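PDB 1RQB: methylmalonyl-CoA carboxyltransferase 5S subunit from Propionibacterium freudenreichii subsp. shermanii, which catalyses the cobalt-dependent transfer of a carboxyl group from the biotin of the 1.3S subunit to pyruvate, forming oxaloacetate. Local coordinates for residues K338-V349 / V366-M375; M382-Y393 / L408-I418. All blocks are in the same frame, centred on the assembly; numbering follows the deposited sequence.

In the fold
Both interactions lie in the helical region that follows the TIM barrel, within the conserved carboxylase domain, away from the cobalt site and about 18 Å apart between centres. Interaction 1 is the more buried: two helices cross on small aliphatic side chains, with one amide–carboxylate bond beside them. Interaction 2 is only partly buried and joins helix 384-390, with its flanking turns, to the end of helix 403-413 and the loop after it; backbone carbonyls, a salt bridge and a tyrosine face do much of the work there. The two contacts meet where helix 362-376 leads to helix 384-390: Gln369 probably hydrogen-bonds Thr383 N, and Phe372 packs on Thr383.

Interaction 1. Residues K338-V349 / V366-M375; sequences KMDEVMAEVPRV and VGTQAVFNVM
Val349 and Ala370 interlock as reciprocal knobs where helix 339-352 crosses helix 362-376, the local axes 8.6 Å apart at 121°. Val349 fits among Val366, Gln369, Ala370 and Asn373, while the methyl of Ala370 enters the hole formed by Val342, Glu345, Val346 and Val349. The two branches of Val349 divide the work: CG1 slides antiparallel past Val366 to meet its CG1 at 3.7 Å, and CG2 lies against Ala370 CA and the amide nitrogen of Asn373. Nearer the start of helix 339-352, Val342 crosses Val374 of the later helix at about a right angle, with CG2 to CG2 at 3.5 Å; Val342 CG1 turns instead to Val371 CG2. Glu345 bends at chi2 (63°), which lays CG by Ala370 O and brings OE2 to the N-H edge of the Asn373 amide, the carboxylate plane turned 71° from it. A nearly straight bond of 3.1 Å then runs from Asn373 ND2 to Glu345 OE2, in the amide plane but above the carboxylate plane. The other oxygen, OE1, is gripped side-on, from one face, by NE and NH2 of Arg348 in a salt bridge within the same helix, while Gln369 NE2 donates to Asn373 OD1, so the amide is fixed at both ends. Helix 320-331 packs on Val342 and Val346 through Met326 and Met322, and helix 384-390 brings Phe386 against Val349 and Gln369.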
loop_
_atom_site.group_PDB
_atom_site.type_symbol
_atom_site.label_atom_id
_atom_site.label_comp_id
_atom_site.label_asym_id
_atom_site.label_seq_id
_atom_site.Cartn_x
_atom_site.Cartn_y
_atom_site.Cartn_z
ATOM N N LYS A 338 17.724 -17.480 -20.855
ATOM C CA LYS A 338 18.707 -17.832 -19.820
ATOM C C LYS A 338 18.500 -16.946 -18.589
ATOM O O LYS A 338 19.372 -16.848 -17.728
ATOM C CB LYS A 338 20.129 -17.653 -20.354
ATOM C CG LYS A 338 20.468 -18.534 -21.545
ATOM C CD LYS A 338 21.914 -18.333 -21.962
ATOM C CE LYS A 338 22.297 -19.214 -23.138
ATOM N NZ LYS A 338 23.733 -19.040 -23.497
HETATM N N MSE A 339 17.336 -16.308 -18.515
HETATM C CA MSE A 339 17.006 -15.427 -17.386
HETATM C C MSE A 339 17.049 -16.225 -16.081
HETATM O O MSE A 339 17.595 -15.767 -15.078
HETATM C CB MSE A 339 15.610 -14.827 -17.565
HETATM C CG MSE A 339 15.186 -13.909 -16.432
HETATM SE SE MSE A 339 16.303 -12.334 -16.298
HETATM C CE MSE A 339 17.623 -12.961 -15.044
ATOM N N ASP A 340 16.473 -17.420 -16.099
ATOM C CA ASP A 340 16.448 -18.267 -14.898
ATOM C C ASP A 340 17.874 -18.641 -14.487
ATOM O O ASP A 340 18.142 -18.891 -13.312
ATOM C CB ASP A 340 15.617 -19.526 -15.155
ATOM C CG ASP A 340 14.138 -19.221 -15.331
ATOM O OD1 ASP A 340 13.536 -18.636 -14.402
ATOM O OD2 ASP A 340 13.576 -19.564 -16.394
ATOM N N GLU A 341 18.789 -18.672 -15.451
ATOM C CA GLU A 341 20.188 -19.018 -15.157
ATOM C C GLU A 341 20.912 -17.805 -14.570
ATOM O O GLU A 341 21.737 -17.938 -13.667
ATOM C CB GLU A 341 20.909 -19.475 -16.425
ATOM C CG GLU A 341 20.331 -20.734 -17.045
ATOM C CD GLU A 341 21.098 -21.181 -18.276
ATOM O OE1 GLU A 341 22.321 -21.420 -18.161
ATOM O OE2 GLU A 341 20.477 -21.296 -19.355
ATOM N N VAL A 342 20.600 -16.626 -15.094
ATOM C CA VAL A 342 21.223 -15.379 -14.626
ATOM C C VAL A 342 20.806 -15.099 -13.180
ATOM O O VAL A 342 21.593 -14.586 -12.387
ATOM C CB VAL A 342 20.799 -14.183 -15.501
ATOM C CG1 VAL A 342 21.223 -12.879 -14.847
ATOM C CG2 VAL A 342 21.424 -14.303 -16.879
HETATM N N MSE A 343 19.568 -15.443 -12.840
HETATM C CA MSE A 343 19.065 -15.208 -11.480
HETATM C C MSE A 343 19.761 -16.133 -10.480
HETATM O O MSE A 343 19.955 -15.768 -9.322
HETATM C CB MSE A 343 17.553 -15.415 -11.424
HETATM C CG MSE A 343 16.789 -14.431 -12.283
HETATM SE SE MSE A 343 14.895 -14.529 -12.018
HETATM C CE MSE A 343 14.431 -15.664 -13.515
ATOM N N ALA A 344 20.135 -17.326 -10.918
ATOM C CA ALA A 344 20.821 -18.263 -10.016
ATOM C C ALA A 344 22.289 -17.854 -9.884
ATOM O O ALA A 344 22.976 -18.250 -8.944
ATOM C CB ALA A 344 20.721 -19.678 -10.564
ATOM N N GLU A 345 22.750 -17.034 -10.824
ATOM C CA GLU A 345 24.148 -16.578 -10.858
ATOM C C GLU A 345 24.352 -15.357 -9.958
ATOM O O GLU A 345 25.419 -15.190 -9.371
ATOM C CB GLU A 345 24.541 -16.241 -12.306
ATOM C CG GLU A 345 25.991 -15.820 -12.512
ATOM C CD GLU A 345 26.980 -16.922 -12.163
ATOM O OE1 GLU A 345 26.694 -18.096 -12.484
ATOM O OE2 GLU A 345 28.048 -16.614 -11.583
ATOM N N VAL A 346 23.335 -14.503 -9.845
ATOM C CA VAL A 346 23.437 -13.290 -9.019
ATOM C C VAL A 346 23.954 -13.635 -7.620
ATOM O O VAL A 346 24.928 -13.051 -7.147
ATOM C CB VAL A 346 22.077 -12.560 -8.908
ATOM C CG1 VAL A 346 22.116 -11.553 -7.764
ATOM C CG2 VAL A 346 21.763 -11.844 -10.216
ATOM N N PRO A 347 23.301 -14.583 -6.929
ATOM C CA PRO A 347 23.780 -14.935 -5.589
ATOM C C PRO A 347 25.262 -15.320 -5.559
ATOM O O PRO A 347 25.985 -14.976 -4.625
ATOM C CB PRO A 347 22.878 -16.102 -5.202
ATOM C CG PRO A 347 21.577 -15.711 -5.836
ATOM C CD PRO A 347 22.005 -15.226 -7.209
ATOM N N ARG A 348 25.712 -16.037 -6.587
ATOM C CA ARG A 348 27.116 -16.470 -6.637
ATOM C C ARG A 348 28.045 -15.268 -6.817
ATOM O O ARG A 348 29.063 -15.164 -6.135
ATOM C CB ARG A 348 27.321 -17.522 -7.741
ATOM C CG ARG A 348 26.654 -18.865 -7.399
ATOM C CD ARG A 348 26.918 -19.971 -8.436
ATOM N NE ARG A 348 26.252 -19.733 -9.710
ATOM C CZ ARG A 348 25.190 -20.416 -10.134
ATOM N NH1 ARG A 348 24.677 -21.385 -9.382
ATOM N NH2 ARG A 348 24.639 -20.131 -11.307
ATOM N N VAL A 349 27.689 -14.357 -7.715
ATOM C CA VAL A 349 28.495 -13.151 -7.954
ATOM C C VAL A 349 28.506 -12.288 -6.690
ATOM O O VAL A 349 29.549 -11.798 -6.260
ATOM C CB VAL A 349 27.905 -12.304 -9.102
ATOM C CG1 VAL A 349 28.708 -11.020 -9.271
ATOM C CG2 VAL A 349 27.903 -13.104 -10.397
ATOM N N VAL A 366 26.708 -5.935 -10.117
ATOM C CA VAL A 366 26.586 -7.384 -9.900
ATOM C C VAL A 366 25.685 -8.000 -10.972
ATOM O O VAL A 366 25.981 -9.068 -11.505
ATOM C CB VAL A 366 26.006 -7.698 -8.503
ATOM C CG1 VAL A 366 25.614 -9.168 -8.422
ATOM C CG2 VAL A 366 27.038 -7.390 -7.439
ATOM N N GLY A 367 24.585 -7.327 -11.286
ATOM C CA GLY A 367 23.673 -7.840 -12.292
ATOM C C GLY A 367 24.339 -8.008 -13.647
ATOM O O GLY A 367 24.156 -9.020 -14.323
ATOM N N THR A 368 25.127 -7.013 -14.041
ATOM C CA THR A 368 25.821 -7.056 -15.336
ATOM C C THR A 368 26.822 -8.213 -15.359
ATOM O O THR A 368 26.861 -8.988 -16.314
ATOM C CB THR A 368 26.577 -5.758 -15.603
ATOM O OG1 THR A 368 25.633 -4.696 -15.757
ATOM C CG2 THR A 368 27.421 -5.881 -16.879
ATOM N N GLN A 369 27.623 -8.324 -14.304
ATOM C CA GLN A 369 28.633 -9.391 -14.241
ATOM C C GLN A 369 27.938 -10.754 -14.263
ATOM O O GLN A 369 28.468 -11.721 -14.807
ATOM C CB GLN A 369 29.486 -9.250 -12.982
ATOM C CG GLN A 369 30.662 -10.198 -12.948
ATOM C CD GLN A 369 31.511 -10.078 -14.204
ATOM O OE1 GLN A 369 31.899 -8.977 -14.594
ATOM N NE2 GLN A 369 31.804 -11.214 -14.842
ATOM N N ALA A 370 26.744 -10.823 -13.685
ATOM C CA ALA A 370 25.980 -12.078 -13.655
ATOM C C ALA A 370 25.574 -12.453 -15.082
ATOM O O ALA A 370 25.642 -13.616 -15.478
ATOM C CB ALA A 370 24.735 -11.920 -12.779
ATOM N N VAL A 371 25.153 -11.458 -15.851
ATOM C CA VAL A 371 24.745 -11.693 -17.244
ATOM C C VAL A 371 25.957 -12.149 -18.061
ATOM O O VAL A 371 25.841 -13.022 -18.920
ATOM C CB VAL A 371 24.161 -10.417 -17.881
ATOM C CG1 VAL A 371 23.883 -10.654 -19.358
ATOM C CG2 VAL A 371 22.879 -10.017 -17.164
ATOM N N PHE A 372 27.121 -11.567 -17.780
ATOM C CA PHE A 372 28.354 -11.914 -18.504
ATOM C C PHE A 372 28.760 -13.362 -18.221
ATOM O O PHE A 372 29.149 -14.094 -19.129
ATOM C CB PHE A 372 29.509 -10.994 -18.096
ATOM C CG PHE A 372 29.482 -9.647 -18.759
ATOM C CD1 PHE A 372 30.592 -8.810 -18.693
ATOM C CD2 PHE A 372 28.357 -9.212 -19.453
ATOM C CE1 PHE A 372 30.582 -7.564 -19.309
ATOM C CE2 PHE A 372 28.339 -7.967 -20.072
ATOM C CZ PHE A 372 29.455 -7.142 -19.999
ATOM N N ASN A 373 28.683 -13.767 -16.961
ATOM C CA ASN A 373 29.076 -15.130 -16.576
ATOM C C ASN A 373 28.215 -16.163 -17.304
ATOM O O ASN A 373 28.712 -17.201 -17.738
ATOM C CB ASN A 373 28.938 -15.314 -15.067
ATOM C CG ASN A 373 30.008 -14.578 -14.301
ATOM O OD1 ASN A 373 30.785 -13.820 -14.881
ATOM N ND2 ASN A 373 30.059 -14.795 -12.990
ATOM N N VAL A 374 26.928 -15.875 -17.441
ATOM C CA VAL A 374 26.016 -16.818 -18.103
ATOM C C VAL A 374 26.283 -16.842 -19.609
ATOM O O VAL A 374 26.139 -17.877 -20.257
ATOM C CB VAL A 374 24.540 -16.427 -17.865
ATOM C CG1 VAL A 374 23.622 -17.428 -18.544
ATOM C CG2 VAL A 374 24.250 -16.373 -16.376
HETATM N N MSE A 375 26.689 -15.702 -20.152
HETATM C CA MSE A 375 26.938 -15.573 -21.595
HETATM C C MSE A 375 28.284 -16.181 -21.994
HETATM O O MSE A 375 28.341 -17.251 -22.599
HETATM C CB MSE A 375 26.921 -14.098 -22.006
HETATM C CG MSE A 375 25.602 -13.385 -21.768
HETATM SE SE MSE A 375 24.182 -14.002 -22.919
HETATM C CE MSE A 375 23.608 -15.542 -21.908
#

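Interaction 2. Residues M382-Y393 / L408-I418; sequences MTGEFADIMLGY and LAEEQSGKKPI
Tyr393 OH donates to Lys416 O at 2.8 Å, in the carbonyl plane, and so ties the turn after helix 384-390 to the loop following helix 403-413. The tyrosine ring is sandwiched. Ile418 CD1 stands over the centre of one face, 4.0 Å from the ring centroid, in a CH-pi contact, and Lys415 covers the other, its CD offset near the rim and its NZ in a cation-pi contact 11° off the ring normal. With an alanine here, Lys416 O would probably lose this donor and Lys415 the ring face beneath its ammonium, leaving a gap between Ile418 and the lysine chain. Extended beyond CG (chi2 -176°, chi3 178°), Lys415 also reaches Asp388, where NZ meets the syn lone pair of OD2 at 2.9 Å. Nearby, Ile418 N gives a straight bond of 2.9 Å to Leu391 O. Gly392, at positive phi in a Schellman motif, passes close to Ile418 O, where a CB would collide. Leu391 spreads its methyls, CD2 on Ala409 CB and Pro417 CG, CD1 against Ser413 OG. Ala409 CB is also pressed by Met382 CE, tightly at 3.5 Å. Beyond it Gln412 faces the backbone of Met382: OE1 accepts a long bond (3.3 Å) from Met382 N, met far off the C=O direction, and NE2 makes a weak bond to Met382 O. Cation, carboxylate and ring thus share one polar edge of the contact; the carboxylate and the ring's pi face would both favour a positive charge on Lys415.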
loop_
_atom_site.group_PDB
_atom_site.type_symbol
_atom_site.label_atom_id
_atom_site.label_comp_id
_atom_site.label_asym_id
_atom_site.label_seq_id
_atom_site.Cartn_x
_atom_site.Cartn_y
_atom_site.Cartn_z
HETATM N N MSE A 382 35.124 -9.658 -17.307
HETATM C CA MSE A 382 34.635 -8.862 -16.174
HETATM C C MSE A 382 34.576 -7.387 -16.573
HETATM O O MSE A 382 35.478 -6.872 -17.232
HETATM C CB MSE A 382 35.572 -9.000 -14.975
HETATM C CG MSE A 382 35.671 -10.390 -14.396
HETATM SE SE MSE A 382 36.987 -10.472 -12.982
HETATM C CE MSE A 382 36.717 -8.738 -12.204
ATOM N N THR A 383 33.507 -6.712 -16.173
ATOM C CA THR A 383 33.385 -5.279 -16.471
ATOM C C THR A 383 34.458 -4.547 -15.661
ATOM O O THR A 383 34.990 -5.088 -14.692
ATOM C CB THR A 383 32.007 -4.744 -16.062
ATOM O OG1 THR A 383 31.884 -4.785 -14.637
ATOM C CG2 THR A 383 30.909 -5.596 -16.672
ATOM N N GLY A 384 34.783 -3.323 -16.057
ATOM C CA GLY A 384 35.795 -2.580 -15.331
ATOM C C GLY A 384 35.349 -2.268 -13.915
ATOM O O GLY A 384 36.157 -2.230 -12.990
ATOM N N GLU A 385 34.048 -2.051 -13.753
ATOM C CA GLU A 385 33.468 -1.725 -12.443
ATOM C C GLU A 385 33.544 -2.949 -11.528
ATOM O O GLU A 385 33.911 -2.833 -10.360
ATOM C CB GLU A 385 32.006 -1.292 -12.593
ATOM C CG GLU A 385 31.780 -0.086 -13.502
ATOM C CD GLU A 385 32.085 -0.383 -14.966
ATOM O OE1 GLU A 385 31.555 -1.384 -15.497
ATOM O OE2 GLU A 385 32.849 0.387 -15.589
ATOM N N PHE A 386 33.198 -4.122 -12.053
ATOM C CA PHE A 386 33.238 -5.332 -11.220
ATOM C C PHE A 386 34.680 -5.598 -10.789
ATOM O O PHE A 386 34.941 -5.960 -9.642
ATOM C CB PHE A 386 32.713 -6.562 -11.962
ATOM C CG PHE A 386 32.647 -7.791 -11.098
ATOM C CD1 PHE A 386 31.647 -7.928 -10.137
ATOM C CD2 PHE A 386 33.616 -8.779 -11.198
ATOM C CE1 PHE A 386 31.618 -9.037 -9.284
ATOM C CE2 PHE A 386 33.600 -9.890 -10.351
ATOM C CZ PHE A 386 32.600 -10.020 -9.391
ATOM N N ALA A 387 35.606 -5.414 -11.723
ATOM C CA ALA A 387 37.031 -5.624 -11.427
ATOM C C ALA A 387 37.451 -4.701 -10.281
ATOM O O ALA A 387 38.195 -5.107 -9.390
ATOM C CB ALA A 387 37.871 -5.332 -12.662
ATOM N N ASP A 388 36.967 -3.463 -10.306
ATOM C CA ASP A 388 37.318 -2.477 -9.272
ATOM C C ASP A 388 36.775 -2.911 -7.909
ATOM O O ASP A 388 37.455 -2.762 -6.895
ATOM C CB ASP A 388 36.774 -1.091 -9.644
ATOM C CG ASP A 388 37.761 -0.274 -10.471
ATOM O OD1 ASP A 388 37.362 0.781 -11.008
ATOM O OD2 ASP A 388 38.938 -0.678 -10.577
ATOM N N ILE A 389 35.548 -3.429 -7.877
ATOM C CA ILE A 389 34.974 -3.896 -6.607
ATOM C C ILE A 389 35.834 -5.035 -6.054
ATOM O O ILE A 389 36.224 -5.025 -4.888
ATOM C CB ILE A 389 33.534 -4.435 -6.777
ATOM C CG1 ILE A 389 32.585 -3.301 -7.165
ATOM C CG2 ILE A 389 33.069 -5.079 -5.480
ATOM C CD1 ILE A 389 31.130 -3.720 -7.284
HETATM N N MSE A 390 36.140 -6.010 -6.905
HETATM C CA MSE A 390 36.927 -7.179 -6.486
HETATM C C MSE A 390 38.323 -6.767 -6.014
HETATM O O MSE A 390 38.888 -7.406 -5.128
HETATM C CB MSE A 390 37.062 -8.187 -7.633
HETATM C CG MSE A 390 35.755 -8.814 -8.092
HETATM SE SE MSE A 390 34.874 -9.784 -6.654
HETATM C CE MSE A 390 36.407 -10.709 -5.913
ATOM N N LEU A 391 38.878 -5.702 -6.581
ATOM C CA LEU A 391 40.240 -5.286 -6.212
ATOM C C LEU A 391 40.243 -4.271 -5.066
ATOM O O LEU A 391 41.304 -3.795 -4.665
ATOM C CB LEU A 391 40.960 -4.716 -7.439
ATOM C CG LEU A 391 41.094 -5.755 -8.558
ATOM C CD1 LEU A 391 41.531 -5.094 -9.855
ATOM C CD2 LEU A 391 42.075 -6.828 -8.127
ATOM N N GLY A 392 39.069 -3.935 -4.536
ATOM C CA GLY A 392 39.007 -3.001 -3.420
ATOM C C GLY A 392 39.000 -1.512 -3.725
ATOM O O GLY A 392 39.139 -0.693 -2.817
ATOM N N TYR A 393 38.793 -1.137 -4.979
ATOM C CA TYR A 393 38.818 0.295 -5.309
ATOM C C TYR A 393 37.511 0.984 -4.914
ATOM O O TYR A 393 37.373 2.196 -5.062
ATOM C CB TYR A 393 39.163 0.500 -6.783
ATOM C CG TYR A 393 40.631 0.220 -7.029
ATOM C CD1 TYR A 393 41.097 -1.088 -7.138
ATOM C CD2 TYR A 393 41.568 1.257 -7.054
ATOM C CE1 TYR A 393 42.461 -1.367 -7.262
ATOM C CE2 TYR A 393 42.938 0.990 -7.176
ATOM C CZ TYR A 393 43.375 -0.327 -7.277
ATOM O OH TYR A 393 44.720 -0.619 -7.377
ATOM N N LEU A 408 41.802 -13.325 -10.589
ATOM C CA LEU A 408 41.380 -13.172 -11.989
ATOM C C LEU A 408 41.214 -11.691 -12.338
ATOM O O LEU A 408 41.561 -11.262 -13.437
ATOM C CB LEU A 408 40.059 -13.904 -12.235
ATOM C CG LEU A 408 40.061 -15.416 -12.020
ATOM C CD1 LEU A 408 38.697 -15.982 -12.390
ATOM C CD2 LEU A 408 41.152 -16.053 -12.873
ATOM N N ALA A 409 40.679 -10.912 -11.399
ATOM C CA ALA A 409 40.444 -9.478 -11.625
ATOM C C ALA A 409 41.773 -8.748 -11.829
ATOM O O ALA A 409 41.881 -7.853 -12.666
ATOM C CB ALA A 409 39.691 -8.871 -10.439
ATOM N N GLU A 410 42.779 -9.129 -11.055
ATOM C CA GLU A 410 44.098 -8.488 -11.154
ATOM C C GLU A 410 44.767 -8.840 -12.484
ATOM O O GLU A 410 45.478 -8.024 -13.068
ATOM C CB GLU A 410 44.983 -8.937 -9.990
ATOM C CG GLU A 410 46.404 -8.404 -10.060
ATOM C CD GLU A 410 47.174 -8.635 -8.776
ATOM O OE1 GLU A 410 46.872 -9.621 -8.070
ATOM O OE2 GLU A 410 48.090 -7.835 -8.479
ATOM N N GLU A 411 44.523 -10.053 -12.966
ATOM C CA GLU A 411 45.138 -10.520 -14.217
ATOM C C GLU A 411 44.399 -9.953 -15.431
ATOM O O GLU A 411 44.890 -10.037 -16.555
ATOM C CB GLU A 411 45.121 -12.047 -14.260
ATOM C CG GLU A 411 45.808 -12.683 -13.059
ATOM C CD GLU A 411 45.776 -14.198 -13.094
ATOM O OE1 GLU A 411 44.732 -14.765 -13.486
ATOM O OE2 GLU A 411 46.790 -14.823 -12.715
ATOM N N GLN A 412 43.229 -9.364 -15.218
ATOM C CA GLN A 412 42.468 -8.812 -16.349
ATOM C C GLN A 412 42.516 -7.284 -16.334
ATOM O O GLN A 412 42.298 -6.640 -17.359
ATOM C CB GLN A 412 41.011 -9.266 -16.294
ATOM C CG GLN A 412 40.176 -8.713 -17.436
ATOM C CD GLN A 412 38.711 -9.090 -17.336
ATOM O OE1 GLN A 412 38.361 -10.268 -17.293
ATOM N NE2 GLN A 412 37.845 -8.082 -17.305
ATOM N N SER A 413 42.796 -6.705 -15.173
ATOM C CA SER A 413 42.841 -5.241 -15.053
ATOM C C SER A 413 44.294 -4.770 -14.950
ATOM O O SER A 413 44.615 -3.637 -15.303
ATOM C CB SER A 413 42.082 -4.792 -13.806
ATOM O OG SER A 413 42.739 -5.254 -12.640
ATOM N N GLY A 414 45.164 -5.648 -14.462
ATOM C CA GLY A 414 46.556 -5.277 -14.308
ATOM C C GLY A 414 46.744 -4.432 -13.060
ATOM O O GLY A 414 47.855 -4.005 -12.749
ATOM N N LYS A 415 45.650 -4.183 -12.346
ATOM C CA LYS A 415 45.712 -3.386 -11.112
ATOM C C LYS A 415 45.972 -4.306 -9.919
ATOM O O LYS A 415 45.473 -5.428 -9.861
ATOM C CB LYS A 415 44.402 -2.649 -10.854
ATOM C CG LYS A 415 44.005 -1.608 -11.867
ATOM C CD LYS A 415 42.730 -0.931 -11.384
ATOM C CE LYS A 415 42.260 0.165 -12.313
ATOM N NZ LYS A 415 41.103 0.886 -11.711
ATOM N N LYS A 416 46.751 -3.809 -8.968
ATOM C CA LYS A 416 47.062 -4.573 -7.752
ATOM C C LYS A 416 45.934 -4.355 -6.740
ATOM O O LYS A 416 45.397 -3.255 -6.618
ATOM C CB LYS A 416 48.407 -4.110 -7.183
ATOM C CG LYS A 416 48.473 -2.622 -6.870
ATOM C CD LYS A 416 49.874 -2.172 -6.440
ATOM C CE LYS A 416 50.380 -2.895 -5.193
ATOM N NZ LYS A 416 50.754 -4.318 -5.453
ATOM N N PRO A 417 45.551 -5.411 -6.013
ATOM C CA PRO A 417 44.475 -5.303 -5.021
ATOM C C PRO A 417 44.863 -4.358 -3.882
ATOM O O PRO A 417 46.017 -4.333 -3.460
ATOM C CB PRO A 417 44.316 -6.740 -4.516
ATOM C CG PRO A 417 44.891 -7.584 -5.625
ATOM C CD PRO A 417 46.081 -6.784 -6.062
ATOM N N ILE A 418 43.900 -3.582 -3.393
ATOM C CA ILE A 418 44.156 -2.665 -2.272
ATOM C C ILE A 418 43.157 -2.979 -1.158
ATOM O O ILE A 418 42.125 -3.605 -1.400
ATOM C CB ILE A 418 44.017 -1.181 -2.688
ATOM C CG1 ILE A 418 42.559 -0.852 -3.038
ATOM C CG2 ILE A 418 44.912 -0.898 -3.884
ATOM C CD1 ILE A 418 42.313 0.632 -3.256
HETATM O O HOH W 1 40.894 -6.595 -2.395
#